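Local coordinates for protein DyP-type peroxidase (Pleurotus ostreatus PC15, PDB 6FSK) that uses a heme b cofactor to carry out peroxidase reactions, probably oxidising dyes and Mn(II) at the expense of hydrogen peroxide, at residues Gly422-Ile430 and Gly438-Asn446. The protein carries 1 engineered substitution. Sequence-based numbering, arbitrary orientation.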
loop_
_atom_site.group_PDB
_atom_site.type_symbol
_atom_site.label_atom_id
_atom_site.label_comp_id
_atom_site.label_asym_id
_atom_site.label_seq_id
_atom_site.Cartn_x
_atom_site.Cartn_y
_atom_site.Cartn_z
ATOM N N GLY A 422 14.755 27.323 -7.577
ATOM C CA GLY A 422 13.776 27.198 -8.616
ATOM C C GLY A 422 13.304 25.764 -8.889
ATOM O O GLY A 422 12.464 25.551 -9.795
ATOM N N VAL A 423 13.873 24.775 -8.188
ATOM C CA VAL A 423 13.493 23.381 -8.548
ATOM C C VAL A 423 12.162 23.042 -7.837
ATOM O O VAL A 423 12.028 23.178 -6.585
ATOM C CB VAL A 423 14.577 22.379 -8.083
ATOM C CG1 VAL A 423 14.116 20.952 -8.319
ATOM C CG2 VAL A 423 15.862 22.643 -8.767
ATOM N N VAL A 424 11.208 22.579 -8.624
ATOM C CA VAL A 424 9.866 22.253 -8.225
ATOM C C VAL A 424 9.630 20.802 -8.745
ATOM O O VAL A 424 9.335 20.609 -9.900
ATOM C CB VAL A 424 8.764 23.223 -8.790
ATOM C CG1 VAL A 424 7.410 22.797 -8.225
ATOM C CG2 VAL A 424 9.089 24.666 -8.358
ATOM N N PRO A 425 9.854 19.796 -7.858
ATOM C CA PRO A 425 9.770 18.434 -8.349
ATOM C C PRO A 425 8.460 18.087 -9.038
ATOM O O PRO A 425 8.454 17.359 -10.010
ATOM C CB PRO A 425 9.911 17.596 -7.069
ATOM C CG PRO A 425 10.938 18.442 -6.303
ATOM C CD PRO A 425 10.367 19.822 -6.466
ATOM N N GLY A 426 7.369 18.613 -8.526
ATOM C CA GLY A 426 6.045 18.271 -8.965
ATOM C C GLY A 426 5.452 17.083 -8.261
ATOM O O GLY A 426 5.892 16.693 -7.163
ATOM N N PHE A 427 4.353 16.644 -8.805
ATOM C CA PHE A 427 3.585 15.555 -8.234
ATOM C C PHE A 427 4.213 14.182 -8.505
ATOM O O PHE A 427 4.813 13.933 -9.560
ATOM C CB PHE A 427 2.105 15.535 -8.786
ATOM C CG PHE A 427 1.270 16.644 -8.233
ATOM C CD1 PHE A 427 1.422 17.917 -8.719
ATOM C CD2 PHE A 427 0.413 16.441 -7.205
ATOM C CE1 PHE A 427 0.674 18.982 -8.207
ATOM C CE2 PHE A 427 -0.328 17.494 -6.669
ATOM C CZ PHE A 427 -0.181 18.767 -7.185
ATOM N N ASP A 428 3.968 13.266 -7.566
ATOM C CA ASP A 428 4.115 11.853 -7.830
ATOM C C ASP A 428 3.100 11.548 -8.944
ATOM O O ASP A 428 1.896 11.850 -8.801
ATOM C CB ASP A 428 3.758 11.105 -6.574
ATOM C CG ASP A 428 3.813 9.629 -6.719
ATOM O OD1 ASP A 428 3.281 9.044 -7.722
ATOM O OD2 ASP A 428 4.362 8.947 -5.773
ATOM N N ALA A 429 3.568 11.085 -10.103
ATOM C CA ALA A 429 2.668 10.925 -11.240
ATOM C C ALA A 429 1.904 9.647 -11.208
ATOM O O ALA A 429 1.006 9.417 -12.016
ATOM C CB ALA A 429 3.467 11.043 -12.543
ATOM N N ILE A 430 2.194 8.799 -10.266
ATOM C CA ILE A 430 1.405 7.568 -10.114
ATOM C C ILE A 430 0.225 7.807 -9.165
ATOM O O ILE A 430 -0.910 7.557 -9.485
ATOM C CB ILE A 430 2.282 6.386 -9.627
ATOM C CG1 ILE A 430 3.440 6.167 -10.556
ATOM C CG2 ILE A 430 1.453 5.136 -9.417
ATOM C CD1 ILE A 430 3.083 5.728 -11.947
ATOM N N GLY A 438 -7.278 19.907 -10.157
ATOM C CA GLY A 438 -6.589 20.793 -11.133
ATOM C C GLY A 438 -5.343 20.236 -11.786
ATOM O O GLY A 438 -5.052 19.059 -11.644
ATOM N N ILE A 439 -4.528 21.111 -12.365
ATOM C CA ILE A 439 -3.440 20.734 -13.239
ATOM C C ILE A 439 -2.297 20.185 -12.372
ATOM O O ILE A 439 -1.902 20.870 -11.408
ATOM C CB ILE A 439 -2.841 22.042 -13.869
ATOM C CG1 ILE A 439 -3.871 22.688 -14.803
ATOM C CG2 ILE A 439 -1.587 21.720 -14.668
ATOM C CD1 ILE A 439 -4.395 21.676 -15.837
ATOM N N ARG A 440 -1.834 18.954 -12.666
ATOM C CA ARG A 440 -0.590 18.416 -12.093
ATOM C C ARG A 440 0.554 18.357 -13.098
ATOM O O ARG A 440 0.325 18.129 -14.317
ATOM C CB ARG A 440 -0.868 17.013 -11.574
ATOM C CG ARG A 440 -1.785 16.949 -10.403
ATOM C CD ARG A 440 -2.106 15.541 -9.867
ATOM N NE ARG A 440 -2.645 14.789 -10.968
ATOM C CZ ARG A 440 -2.129 13.680 -11.453
ATOM N NH1 ARG A 440 -1.229 12.970 -10.783
ATOM N NH2 ARG A 440 -2.595 13.226 -12.609
ATOM N N GLN A 441 1.758 18.598 -12.652
ATOM C CA GLN A 441 2.984 18.593 -13.480
ATOM C C GLN A 441 4.036 17.785 -12.724
ATOM O O GLN A 441 3.972 17.630 -11.470
ATOM C CB GLN A 441 3.517 20.057 -13.582
ATOM C CG GLN A 441 2.675 20.767 -14.594
ATOM C CD GLN A 441 2.786 22.267 -14.869
ATOM O OE1 GLN A 441 3.809 22.968 -14.728
ATOM N NE2 GLN A 441 1.714 22.730 -15.412
ATOM N N ILE A 442 4.996 17.279 -13.501
ATOM C CA ILE A 442 6.147 16.592 -13.030
ATOM C C ILE A 442 7.382 17.096 -13.731
ATOM O O ILE A 442 7.379 17.174 -14.959
ATOM C CB ILE A 442 6.021 15.061 -13.012
ATOM C CG1 ILE A 442 7.282 14.463 -12.394
ATOM C CG2 ILE A 442 5.745 14.503 -14.401
ATOM C CD1 ILE A 442 7.156 12.987 -12.053
ATOM N N SER A 443 8.418 17.517 -12.990
ATOM C CA SER A 443 9.662 18.002 -13.601
ATOM C C SER A 443 10.742 16.972 -13.456
ATOM O O SER A 443 10.595 15.975 -12.731
ATOM C CB SER A 443 10.075 19.319 -12.909
ATOM O OG SER A 443 10.634 19.077 -11.649
ATOM N N GLY A 444 11.879 17.217 -14.080
ATOM C CA GLY A 444 13.049 16.417 -13.894
ATOM C C GLY A 444 13.079 15.118 -14.678
ATOM O O GLY A 444 14.047 14.364 -14.560
ATOM N N THR A 445 12.053 14.811 -15.489
ATOM C CA THR A 445 12.039 13.551 -16.197
ATOM C C THR A 445 13.082 13.471 -17.346
ATOM O O THR A 445 13.514 12.385 -17.630
ATOM C CB THR A 445 10.640 13.152 -16.667
ATOM O OG1 THR A 445 10.142 14.041 -17.662
ATOM C CG2 THR A 445 9.645 13.020 -15.462
ATOM N N ASN A 446 13.462 14.563 -18.019
ATOM C CA ASN A 446 14.474 14.502 -19.061
ATOM C C ASN A 446 15.842 14.748 -18.363
ATOM O O ASN A 446 16.048 15.830 -17.777
ATOM C CB ASN A 446 14.276 15.554 -20.091
ATOM C CG ASN A 446 15.309 15.405 -21.223
ATOM O OD1 ASN A 446 16.510 15.289 -21.019
ATOM N ND2 ASN A 446 14.788 15.232 -22.419
HETATM O O HOH W 1 -1.364 10.525 -12.510
#
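Gly426 and Ile442 form a single beta bridge, and the two bonds that make it show how a loop can borrow a strand's backbone groups. Ser443 N donates almost straight to Pro425 O (3.0 Å, 172° at the hydrogen), while Phe427 N donates a hydrogen bond to Gln441 O at 2.9 Å. Beside them the Ser443 hydroxyl donates to Val424 O at 2.7 Å, standing above that carbonyl's plane; OG reaches it from between its own backbone N and carbonyl carbon (chi1 76°). Gly426 CA lies 3.3 Å from Gln441 O, where a side chain would collide.

Next to the bridge, Arg440 lays its CG over the centre of the Phe427 ring, a CH-pi contact of 3.6 Å. Were Phe427 an alanine, the aliphatic part of Arg440 would probably lose the ring it lies on, leaving its guanidinium freer to swing. The guanidinium meets a water at its edge, which accepts from NH2 and donates to Ala429 O at 2.7 Å; NH1 bonds weakly to Gly432 O, and a long, weak ion pair joins NH2 to Asp460.

Asp428 OD1 accepts from Ile430 N in an Asx turn, and also from Ile431 N, while OD2 is hydrogen-bonded to His329 ND1, which probably helps orient this axial heme ligand at the start of helix 329-333. Ala429 and Ile430 pack on helix 268-280, and strand 441-443 pairs antiparallel with strand 453-455.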